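Local structure of beta-glucuronidase (uncultured Clostridium sp., 6U7J) at residues 391-396 / 429-434; 395-400 / 437-442; 478-483 / 525-530. The protein hydrolyses beta-glucuronides as a family 2 glycosyl hydrolase and probably reactivates estrogens from their glucuronide conjugates. All blocks are in the same frame, centred on the assembly; numbering follows the deposited sequence.

Contact 1: 391-396 / 429-434; sequences YHKQVL and FEEVTK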
loop_
_atom_site.group_PDB
_atom_site.type_symbol
_atom_site.label_atom_id
_atom_site.label_comp_id
_atom_site.label_asym_id
_atom_site.label_seq_id
_atom_site.Cartn_x
_atom_site.Cartn_y
_atom_site.Cartn_z
ATOM N N TYR B 391 -6.973 2.935 -45.227
ATOM C CA TYR B 391 -6.507 3.838 -44.182
ATOM C C TYR B 391 -5.252 3.280 -43.506
ATOM O O TYR B 391 -4.317 4.027 -43.194
ATOM C CB TYR B 391 -7.636 4.095 -43.176
ATOM C CG TYR B 391 -7.189 4.973 -42.038
ATOM C CD1 TYR B 391 -6.823 6.290 -42.269
ATOM C CD2 TYR B 391 -7.084 4.468 -40.738
ATOM C CE1 TYR B 391 -6.388 7.094 -41.248
ATOM C CE2 TYR B 391 -6.658 5.267 -39.700
ATOM C CZ TYR B 391 -6.308 6.576 -39.963
ATOM O OH TYR B 391 -5.868 7.381 -38.952
ATOM N N HIS B 392 -5.196 1.960 -43.332
ATOM C CA HIS B 392 -4.026 1.300 -42.752
ATOM C C HIS B 392 -2.774 1.550 -43.598
ATOM O O HIS B 392 -1.701 1.873 -43.069
ATOM C CB HIS B 392 -4.341 -0.192 -42.630
ATOM C CG HIS B 392 -3.402 -0.977 -41.764
ATOM N ND1 HIS B 392 -3.710 -2.247 -41.322
ATOM C CD2 HIS B 392 -2.166 -0.704 -41.290
ATOM C CE1 HIS B 392 -2.709 -2.717 -40.601
ATOM N NE2 HIS B 392 -1.763 -1.797 -40.554
ATOM N N LYS B 393 -2.892 1.411 -44.925
ATOM C CA LYS B 393 -1.777 1.758 -45.808
ATOM C C LYS B 393 -1.396 3.230 -45.672
ATOM O O LYS B 393 -0.208 3.575 -45.640
ATOM C CB LYS B 393 -2.132 1.456 -47.266
ATOM C CG LYS B 393 -2.425 0.006 -47.585
ATOM C CD LYS B 393 -2.432 -0.182 -49.098
ATOM C CE LYS B 393 -3.421 -1.236 -49.532
ATOM N NZ LYS B 393 -3.527 -1.287 -51.025
ATOM N N GLN B 394 -2.390 4.117 -45.598
ATOM C CA GLN B 394 -2.074 5.536 -45.486
ATOM C C GLN B 394 -1.342 5.852 -44.183
ATOM O O GLN B 394 -0.462 6.720 -44.160
ATOM C CB GLN B 394 -3.347 6.369 -45.615
ATOM C CG GLN B 394 -4.040 6.178 -46.956
ATOM C CD GLN B 394 -5.383 6.887 -47.035
ATOM O OE1 GLN B 394 -6.044 7.111 -46.012
ATOM N NE2 GLN B 394 -5.797 7.248 -48.252
ATOM N N VAL B 395 -1.691 5.176 -43.081
ATOM C CA VAL B 395 -0.984 5.467 -41.832
ATOM C C VAL B 395 0.448 4.943 -41.902
ATOM O O VAL B 395 1.378 5.568 -41.376
ATOM C CB VAL B 395 -1.759 4.897 -40.630
ATOM C CG1 VAL B 395 -0.905 4.914 -39.367
ATOM C CG2 VAL B 395 -3.038 5.702 -40.413
ATOM N N LEU B 396 0.658 3.821 -42.591
ATOM C CA LEU B 396 2.017 3.335 -42.833
ATOM C C LEU B 396 2.821 4.312 -43.681
ATOM O O LEU B 396 4.015 4.538 -43.427
ATOM C CB LEU B 396 1.955 1.982 -43.519
ATOM C CG LEU B 396 1.724 0.828 -42.556
ATOM C CD1 LEU B 396 1.254 -0.350 -43.366
ATOM C CD2 LEU B 396 3.017 0.495 -41.768
ATOM N N PHE B 429 -3.617 -8.652 -44.820
ATOM C CA PHE B 429 -2.253 -8.393 -44.401
ATOM C C PHE B 429 -1.247 -8.621 -45.512
ATOM O O PHE B 429 -0.165 -8.028 -45.474
ATOM C CB PHE B 429 -1.945 -9.225 -43.152
ATOM C CG PHE B 429 -2.643 -8.691 -41.927
ATOM C CD1 PHE B 429 -2.162 -7.558 -41.285
ATOM C CD2 PHE B 429 -3.821 -9.252 -41.486
ATOM C CE1 PHE B 429 -2.818 -7.028 -40.172
ATOM C CE2 PHE B 429 -4.487 -8.734 -40.381
ATOM C CZ PHE B 429 -3.979 -7.617 -39.723
ATOM N N GLU B 430 -1.578 -9.438 -46.514
ATOM C CA GLU B 430 -0.710 -9.517 -47.684
ATOM C C GLU B 430 -0.657 -8.182 -48.401
ATOM O O GLU B 430 0.424 -7.723 -48.801
ATOM C CB GLU B 430 -1.184 -10.596 -48.652
ATOM C CG GLU B 430 -0.154 -10.854 -49.736
ATOM C CD GLU B 430 -0.692 -11.690 -50.871
ATOM O OE1 GLU B 430 0.124 -12.280 -51.614
ATOM O OE2 GLU B 430 -1.929 -11.756 -51.020
ATOM N N GLU B 431 -1.819 -7.543 -48.572
ATOM C CA GLU B 431 -1.848 -6.196 -49.121
ATOM C C GLU B 431 -1.026 -5.240 -48.264
ATOM O O GLU B 431 -0.180 -4.498 -48.777
ATOM C CB GLU B 431 -3.292 -5.719 -49.240
ATOM C CG GLU B 431 -3.856 -5.848 -50.642
ATOM C CD GLU B 431 -2.956 -5.187 -51.676
ATOM O OE1 GLU B 431 -2.821 -3.941 -51.644
ATOM O OE2 GLU B 431 -2.366 -5.917 -52.501
ATOM N N VAL B 432 -1.249 -5.256 -46.942
ATOM C CA VAL B 432 -0.547 -4.315 -46.074
ATOM C C VAL B 432 0.954 -4.546 -46.150
ATOM O O VAL B 432 1.737 -3.601 -46.290
ATOM C CB VAL B 432 -1.051 -4.411 -44.622
ATOM C CG1 VAL B 432 -0.221 -3.502 -43.724
ATOM C CG2 VAL B 432 -2.501 -4.015 -44.524
ATOM N N THR B 433 1.377 -5.811 -46.065
ATOM C CA THR B 433 2.812 -6.094 -46.042
ATOM C C THR B 433 3.472 -5.708 -47.363
ATOM O O THR B 433 4.549 -5.099 -47.373
ATOM C CB THR B 433 3.064 -7.569 -45.735
ATOM O OG1 THR B 433 2.179 -8.378 -46.520
ATOM C CG2 THR B 433 2.830 -7.857 -44.271
ATOM N N LYS B 434 2.831 -6.032 -48.486
ATOM C CA LYS B 434 3.377 -5.630 -49.779
ATOM C C LYS B 434 3.510 -4.118 -49.880
ATOM O O LYS B 434 4.496 -3.612 -50.430
ATOM C CB LYS B 434 2.503 -6.174 -50.902
ATOM C CG LYS B 434 2.872 -7.600 -51.284
ATOM C CD LYS B 434 1.773 -8.315 -52.053
ATOM C CE LYS B 434 0.885 -7.345 -52.791
ATOM N NZ LYS B 434 1.644 -6.630 -53.856
#
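Val432 lies over one face of the His392 imidazole, and Phe429 comes up to the edge of the same ring. The CG1 methyl of Val432 makes a CH-pi contact: it sits 4.1 Å from the centroid of the His392 ring and only 16° off its normal. The other methyl lies over the same face near the ND1 corner, Val432 CG2 being 3.9 Å from His392 ND1. At the edge, near the ring plane, Phe429 CE1 is 4.3 Å from His392 CE1. The ring cannot easily turn, because ND1 is hydrogen-bonded to Tyr428 OH and NE2 to the carbonyl of Ile414 on strand 409-416. Val432 CG1 is anti to its own backbone N (chi1 175°), a position from which it also meets Leu396. There the packing is tight, Leu396 CD1 standing 3.5 Å from Val432 CG1. On the more open flank, Lys393 bends at chi3 and reaches over to Glu431, itself bent at chi2. The salt bridge from Lys393 NZ to Glu431 OE1 is 2.8 Å long, and the ammonium meets that oxygen nearly along its C-O bond. The two helical segments run 22° from parallel, with axes 10.0 Å apart at closest approach. This is the packing of consecutive outer helices in a TIM barrel: helix 386-403, strand 409-416 and helix 424-439 follow one another in the chain, the strand lying on the inner side.

Contact 2: 395-400 / 437-442; sequences VLKELY and RKLDSE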
loop_
_atom_site.group_PDB
_atom_site.type_symbol
_atom_site.label_atom_id
_atom_site.label_comp_id
_atom_site.label_asym_id
_atom_site.label_seq_id
_atom_site.Cartn_x
_atom_site.Cartn_y
_atom_site.Cartn_z
ATOM N N VAL B 395 -1.691 5.176 -43.081
ATOM C CA VAL B 395 -0.984 5.467 -41.832
ATOM C C VAL B 395 0.448 4.943 -41.902
ATOM O O VAL B 395 1.378 5.568 -41.376
ATOM C CB VAL B 395 -1.759 4.897 -40.630
ATOM C CG1 VAL B 395 -0.905 4.914 -39.367
ATOM C CG2 VAL B 395 -3.038 5.702 -40.413
ATOM N N LEU B 396 0.658 3.821 -42.591
ATOM C CA LEU B 396 2.017 3.335 -42.833
ATOM C C LEU B 396 2.821 4.312 -43.681
ATOM O O LEU B 396 4.015 4.538 -43.427
ATOM C CB LEU B 396 1.955 1.982 -43.519
ATOM C CG LEU B 396 1.724 0.828 -42.556
ATOM C CD1 LEU B 396 1.254 -0.350 -43.366
ATOM C CD2 LEU B 396 3.017 0.495 -41.768
ATOM N N LYS B 397 2.192 4.875 -44.716
ATOM C CA LYS B 397 2.832 5.907 -45.526
ATOM C C LYS B 397 3.287 7.077 -44.658
ATOM O O LYS B 397 4.431 7.542 -44.766
ATOM C CB LYS B 397 1.847 6.369 -46.609
ATOM C CG LYS B 397 2.286 7.566 -47.447
ATOM C CD LYS B 397 3.600 7.300 -48.118
ATOM C CE LYS B 397 3.829 8.272 -49.273
ATOM N NZ LYS B 397 5.236 8.139 -49.763
ATOM N N GLU B 398 2.392 7.563 -43.784
ATOM C CA GLU B 398 2.712 8.679 -42.896
ATOM C C GLU B 398 3.819 8.307 -41.908
ATOM O O GLU B 398 4.765 9.077 -41.700
ATOM C CB GLU B 398 1.461 9.113 -42.134
ATOM C CG GLU B 398 0.570 10.162 -42.798
ATOM C CD GLU B 398 -0.624 10.499 -41.910
ATOM O OE1 GLU B 398 -1.578 9.685 -41.876
ATOM O OE2 GLU B 398 -0.600 11.544 -41.210
ATOM N N LEU B 399 3.709 7.135 -41.271
ATOM C CA LEU B 399 4.755 6.720 -40.332
ATOM C C LEU B 399 6.110 6.635 -41.023
ATOM O O LEU B 399 7.111 7.139 -40.497
ATOM C CB LEU B 399 4.414 5.374 -39.682
ATOM C CG LEU B 399 5.478 4.910 -38.682
ATOM C CD1 LEU B 399 5.733 5.940 -37.593
ATOM C CD2 LEU B 399 5.072 3.606 -38.061
ATOM N N TYR B 400 6.158 6.028 -42.218
ATOM C CA TYR B 400 7.418 5.948 -42.958
ATOM C C TYR B 400 7.968 7.338 -43.254
ATOM O O TYR B 400 9.155 7.606 -43.040
ATOM C CB TYR B 400 7.238 5.154 -44.257
ATOM C CG TYR B 400 8.486 5.178 -45.120
ATOM C CD1 TYR B 400 9.597 4.417 -44.787
ATOM C CD2 TYR B 400 8.567 6.011 -46.249
ATOM C CE1 TYR B 400 10.758 4.458 -45.563
ATOM C CE2 TYR B 400 9.717 6.070 -47.021
ATOM C CZ TYR B 400 10.808 5.291 -46.680
ATOM O OH TYR B 400 11.944 5.336 -47.455
ATOM N N ARG B 437 6.542 -2.868 -47.805
ATOM C CA ARG B 437 7.780 -3.278 -48.470
ATOM C C ARG B 437 8.103 -2.384 -49.660
ATOM O O ARG B 437 9.282 -2.136 -49.934
ATOM C CB ARG B 437 7.687 -4.738 -48.904
ATOM C CG ARG B 437 7.867 -5.707 -47.750
ATOM C CD ARG B 437 8.028 -7.133 -48.234
ATOM N NE ARG B 437 7.723 -8.061 -47.156
ATOM C CZ ARG B 437 8.585 -8.403 -46.208
ATOM N NH1 ARG B 437 9.824 -7.902 -46.215
ATOM N NH2 ARG B 437 8.209 -9.251 -45.262
ATOM N N LYS B 438 7.078 -1.862 -50.357
ATOM C CA LYS B 438 7.373 -0.973 -51.480
ATOM C C LYS B 438 7.846 0.396 -50.999
ATOM O O LYS B 438 8.636 1.051 -51.683
ATOM C CB LYS B 438 6.163 -0.834 -52.418
ATOM C CG LYS B 438 6.504 -0.030 -53.676
ATOM C CD LYS B 438 5.978 -0.646 -54.981
ATOM C CE LYS B 438 4.457 -0.695 -55.002
ATOM N NZ LYS B 438 3.868 0.409 -55.835
ATOM N N LEU B 439 7.400 0.836 -49.821
ATOM C CA LEU B 439 7.864 2.108 -49.274
ATOM C C LEU B 439 9.296 2.013 -48.772
ATOM O O LEU B 439 10.068 2.974 -48.885
ATOM C CB LEU B 439 6.959 2.544 -48.123
ATOM C CG LEU B 439 5.561 3.055 -48.428
ATOM C CD1 LEU B 439 4.795 3.162 -47.123
ATOM C CD2 LEU B 439 5.635 4.403 -49.127
ATOM N N ASP B 440 9.656 0.887 -48.162
ATOM C CA ASP B 440 10.933 0.762 -47.469
ATOM C C ASP B 440 11.489 -0.623 -47.759
ATOM O O ASP B 440 10.975 -1.618 -47.248
ATOM C CB ASP B 440 10.766 0.982 -45.961
ATOM C CG ASP B 440 12.100 1.036 -45.220
ATOM O OD1 ASP B 440 13.153 0.994 -45.884
ATOM O OD2 ASP B 440 12.096 1.129 -43.968
ATOM N N SER B 441 12.526 -0.686 -48.580
ATOM C CA SER B 441 13.227 -1.929 -48.857
ATOM C C SER B 441 14.321 -2.216 -47.839
ATOM O O SER B 441 14.965 -3.262 -47.923
ATOM C CB SER B 441 13.836 -1.879 -50.263
ATOM O OG SER B 441 14.513 -0.651 -50.480
ATOM N N GLU B 442 14.529 -1.323 -46.878
ATOM C CA GLU B 442 15.693 -1.348 -46.007
ATOM C C GLU B 442 15.406 -1.878 -44.616
ATOM O O GLU B 442 16.302 -1.832 -43.766
ATOM C CB GLU B 442 16.276 0.062 -45.873
ATOM C CG GLU B 442 16.462 0.782 -47.189
ATOM C CD GLU B 442 17.601 0.203 -47.978
ATOM O OE1 GLU B 442 18.766 0.539 -47.666
ATOM O OE2 GLU B 442 17.330 -0.603 -48.892
#
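Leu439 and Asp440, where helix 424-439 runs out, close onto Lys397 and Tyr400 of the preceding outer helix of the TIM barrel, at the start of the turn leading to the next strand. Leu439 offers both a side chain and a carbonyl. Its CD1 methyl rests against the backbone of helix 386-403, 3.7 Å from Lys397 CA, while Leu439 CD2 touches Lys397 CD at 3.7 Å, the lysine chain folding past it at chi2. The carbonyl lies over one face of the Tyr400 ring, Leu439 O being 3.3 Å from Tyr400 CZ. Tyr400 extends across the gap because its CG is anti to the backbone N (chi1 174°), and there it meets Asp440 too: Asp440 CB is 3.5 Å from Tyr400 CE1, with ring and carboxylate planes 46° apart. Asp440 departs from helical backbone angles and forms an Asx turn, its OD1 accepting from Glu442 N at 2.9 Å, well above the carboxylate plane. The other oxygen, Asp440 OD2, is held by Trp412 NE1 and in a salt bridge with Arg443. Trp412 belongs to strand 409-416 and also touches Tyr400, so this helix end and helix 386-403 both rest on the barrel strand that joins them in sequence.

Contact 3: 478-483 / 525-530; sequences GKIERI and EEYQKR
Gly478 holds a positive phi of 91° that calls for glycine, its amide within hydrogen-bonding reach of the Tyr527 hydroxyl, and the chain then makes an inverse gamma turn centred on Lys479 just ahead of helix 480-498. The bond from Gly478 N to Tyr527 OH is 3.0 Å long but bent, 131° at the hydrogen. Tyr527 OH is also hydrogen-bonded to the carbonyl of Gly472, so two backbone groups grip the phenol and fix where the ring ends. Gly478 O lies in the ring plane at its edge, and Gly478 CA comes within 3.7 Å of Tyr527 CE1. The Ile480 and Tyr527 side chains run alongside each other, pointing opposite ways: Ile480 CG1 is 3.7 Å from Tyr527 CE1, and Ile480 CD1 continues along the ring to lie 4.0 Å from Tyr527 CD1. The second branch of the isoleucine turns to Arg530, where Ile480 CG2 is 3.6 Å from Arg530 NH2. Arg530 is folded at chi2 and chi3, which brings its guanidinium back across Ile480 while NH1 forms salt bridges with Glu533 and Glu534. Further along, Ile483 packs on Glu534 and Asn535 of helix 525-540. Helices 480-498 and 525-540 are thus neighbours on the outside of the barrel, strand 502-506 running between them in sequence, and Glu525 at the start of the second helix hydrogen-bonds to His516 of a neighbouring subunit.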
loop_
_atom_site.group_PDB
_atom_site.type_symbol
_atom_site.label_atom_id
_atom_site.label_comp_id
_atom_site.label_asym_id
_atom_site.label_seq_id
_atom_site.Cartn_x
_atom_site.Cartn_y
_atom_site.Cartn_z
ATOM N N GLY B 478 -1.131 -19.111 -12.270
ATOM C CA GLY B 478 -0.676 -19.607 -10.997
ATOM C C GLY B 478 0.162 -20.871 -11.049
ATOM O O GLY B 478 0.851 -21.164 -10.071
ATOM N N LYS B 479 0.133 -21.618 -12.161
ATOM C CA LYS B 479 0.821 -22.917 -12.254
ATOM C C LYS B 479 2.241 -22.700 -12.775
ATOM O O LYS B 479 2.547 -22.864 -13.962
ATOM C CB LYS B 479 0.043 -23.886 -13.142
ATOM C CG LYS B 479 -1.482 -23.792 -13.029
ATOM C CD LYS B 479 -2.003 -24.666 -11.884
ATOM C CE LYS B 479 -3.474 -25.035 -12.063
ATOM N NZ LYS B 479 -3.763 -25.359 -13.501
ATOM N N ILE B 480 3.132 -22.364 -11.842
ATOM C CA ILE B 480 4.496 -21.976 -12.187
ATOM C C ILE B 480 5.201 -23.081 -12.962
ATOM O O ILE B 480 5.944 -22.815 -13.918
ATOM C CB ILE B 480 5.250 -21.588 -10.903
ATOM C CG1 ILE B 480 4.678 -20.271 -10.366
ATOM C CG2 ILE B 480 6.772 -21.514 -11.120
ATOM C CD1 ILE B 480 5.213 -19.886 -9.018
ATOM N N GLU B 481 4.942 -24.340 -12.594
ATOM C CA GLU B 481 5.658 -25.489 -13.143
ATOM C C GLU B 481 5.304 -25.767 -14.604
ATOM O O GLU B 481 6.076 -26.444 -15.294
ATOM C CB GLU B 481 5.380 -26.735 -12.280
ATOM C CG GLU B 481 3.879 -27.070 -12.107
ATOM C CD GLU B 481 3.118 -26.102 -11.171
ATOM O OE1 GLU B 481 3.769 -25.318 -10.429
ATOM O OE2 GLU B 481 1.864 -26.129 -11.186
ATOM N N ARG B 482 4.168 -25.252 -15.088
ATOM C CA ARG B 482 3.744 -25.437 -16.472
ATOM C C ARG B 482 4.255 -24.354 -17.420
ATOM O O ARG B 482 4.108 -24.508 -18.640
ATOM C CB ARG B 482 2.209 -25.497 -16.555
ATOM C CG ARG B 482 1.570 -26.618 -15.745
ATOM C CD ARG B 482 2.134 -27.994 -16.139
ATOM N NE ARG B 482 3.140 -28.505 -15.192
ATOM C CZ ARG B 482 4.253 -29.155 -15.546
ATOM N NH1 ARG B 482 4.511 -29.383 -16.835
ATOM N NH2 ARG B 482 5.105 -29.579 -14.616
ATOM N N ILE B 483 4.856 -23.279 -16.902
ATOM C CA ILE B 483 5.259 -22.156 -17.751
ATOM C C ILE B 483 6.356 -22.582 -18.720
ATOM O O ILE B 483 6.206 -22.468 -19.941
ATOM C CB ILE B 483 5.724 -20.960 -16.898
ATOM C CG1 ILE B 483 4.605 -20.460 -15.984
ATOM C CG2 ILE B 483 6.235 -19.821 -17.810
ATOM C CD1 ILE B 483 5.068 -19.360 -15.062
ATOM N N GLU B 525 4.619 -9.687 -5.808
ATOM C CA GLU B 525 5.863 -9.319 -6.476
ATOM C C GLU B 525 6.749 -10.529 -6.714
ATOM O O GLU B 525 7.506 -10.558 -7.688
ATOM C CB GLU B 525 6.629 -8.276 -5.655
ATOM C CG GLU B 525 5.892 -6.965 -5.406
ATOM C CD GLU B 525 6.820 -5.835 -4.964
ATOM O OE1 GLU B 525 8.028 -5.928 -5.238
ATOM O OE2 GLU B 525 6.350 -4.857 -4.328
ATOM N N GLU B 526 6.692 -11.525 -5.824
ATOM C CA GLU B 526 7.506 -12.719 -6.017
ATOM C C GLU B 526 7.016 -13.516 -7.222
ATOM O O GLU B 526 7.822 -14.068 -7.977
ATOM C CB GLU B 526 7.497 -13.566 -4.742
ATOM C CG GLU B 526 8.219 -12.899 -3.564
ATOM C CD GLU B 526 7.395 -11.790 -2.862
ATOM O OE1 GLU B 526 6.152 -11.709 -3.044
ATOM O OE2 GLU B 526 8.001 -11.005 -2.098
ATOM N N TYR B 527 5.699 -13.557 -7.438
ATOM C CA TYR B 527 5.167 -14.314 -8.561
ATOM C C TYR B 527 5.605 -13.704 -9.890
ATOM O O TYR B 527 5.958 -14.433 -10.830
ATOM C CB TYR B 527 3.639 -14.392 -8.485
ATOM C CG TYR B 527 3.060 -15.305 -9.533
ATOM C CD1 TYR B 527 2.810 -16.643 -9.254
ATOM C CD2 TYR B 527 2.810 -14.843 -10.824
ATOM C CE1 TYR B 527 2.296 -17.493 -10.233
ATOM C CE2 TYR B 527 2.303 -15.677 -11.803
ATOM C CZ TYR B 527 2.049 -17.000 -11.506
ATOM O OH TYR B 527 1.547 -17.829 -12.481
ATOM N N GLN B 528 5.591 -12.372 -9.991
ATOM C CA GLN B 528 6.061 -11.736 -11.219
ATOM C C GLN B 528 7.486 -12.167 -11.535
ATOM O O GLN B 528 7.815 -12.453 -12.693
ATOM C CB GLN B 528 5.988 -10.216 -11.101
ATOM C CG GLN B 528 6.206 -9.470 -12.407
ATOM C CD GLN B 528 6.200 -7.958 -12.231
ATOM O OE1 GLN B 528 6.774 -7.427 -11.282
ATOM N NE2 GLN B 528 5.549 -7.261 -13.148
ATOM N N LYS B 529 8.343 -12.237 -10.512
ATOM C CA LYS B 529 9.724 -12.611 -10.759
ATOM C C LYS B 529 9.826 -14.053 -11.251
ATOM O O LYS B 529 10.558 -14.336 -12.213
ATOM C CB LYS B 529 10.560 -12.398 -9.502
ATOM C CG LYS B 529 12.046 -12.683 -9.703
ATOM C CD LYS B 529 12.554 -13.467 -8.523
ATOM C CE LYS B 529 14.071 -13.510 -8.421
ATOM N NZ LYS B 529 14.555 -14.911 -8.568
ATOM N N ARG B 530 9.086 -14.973 -10.619
ATOM C CA ARG B 530 9.142 -16.390 -10.993
ATOM C C ARG B 530 8.503 -16.626 -12.365
ATOM O O ARG B 530 9.012 -17.418 -13.169
ATOM C CB ARG B 530 8.444 -17.254 -9.930
ATOM C CG ARG B 530 9.075 -17.256 -8.517
ATOM C CD ARG B 530 10.345 -18.088 -8.467
ATOM N NE ARG B 530 10.057 -19.497 -8.745
ATOM C CZ ARG B 530 10.476 -20.148 -9.829
ATOM N NH1 ARG B 530 11.221 -19.528 -10.739
ATOM N NH2 ARG B 530 10.147 -21.419 -10.003
#

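Contacts 1 and 2 are successive levels of one interface, helix 386-403 against helix 424-439, with centres 9 Å apart and Leu396 common to both. Contact 1 is the buried one, an apolar and aromatic seam with a single ion pair at its flank; contact 2, partly buried, adds to its leucine packing a helix terminus, where a backbone carbonyl and the Asp440 side chain lie against a tyrosine. Contact 3 joins a later pair of barrel helices at the surface, with nearest atoms about 27 Å from either of the others. There a bent backbone-to-phenol hydrogen bond shares the work with an isoleucine, and only this contact has other subunits within reach.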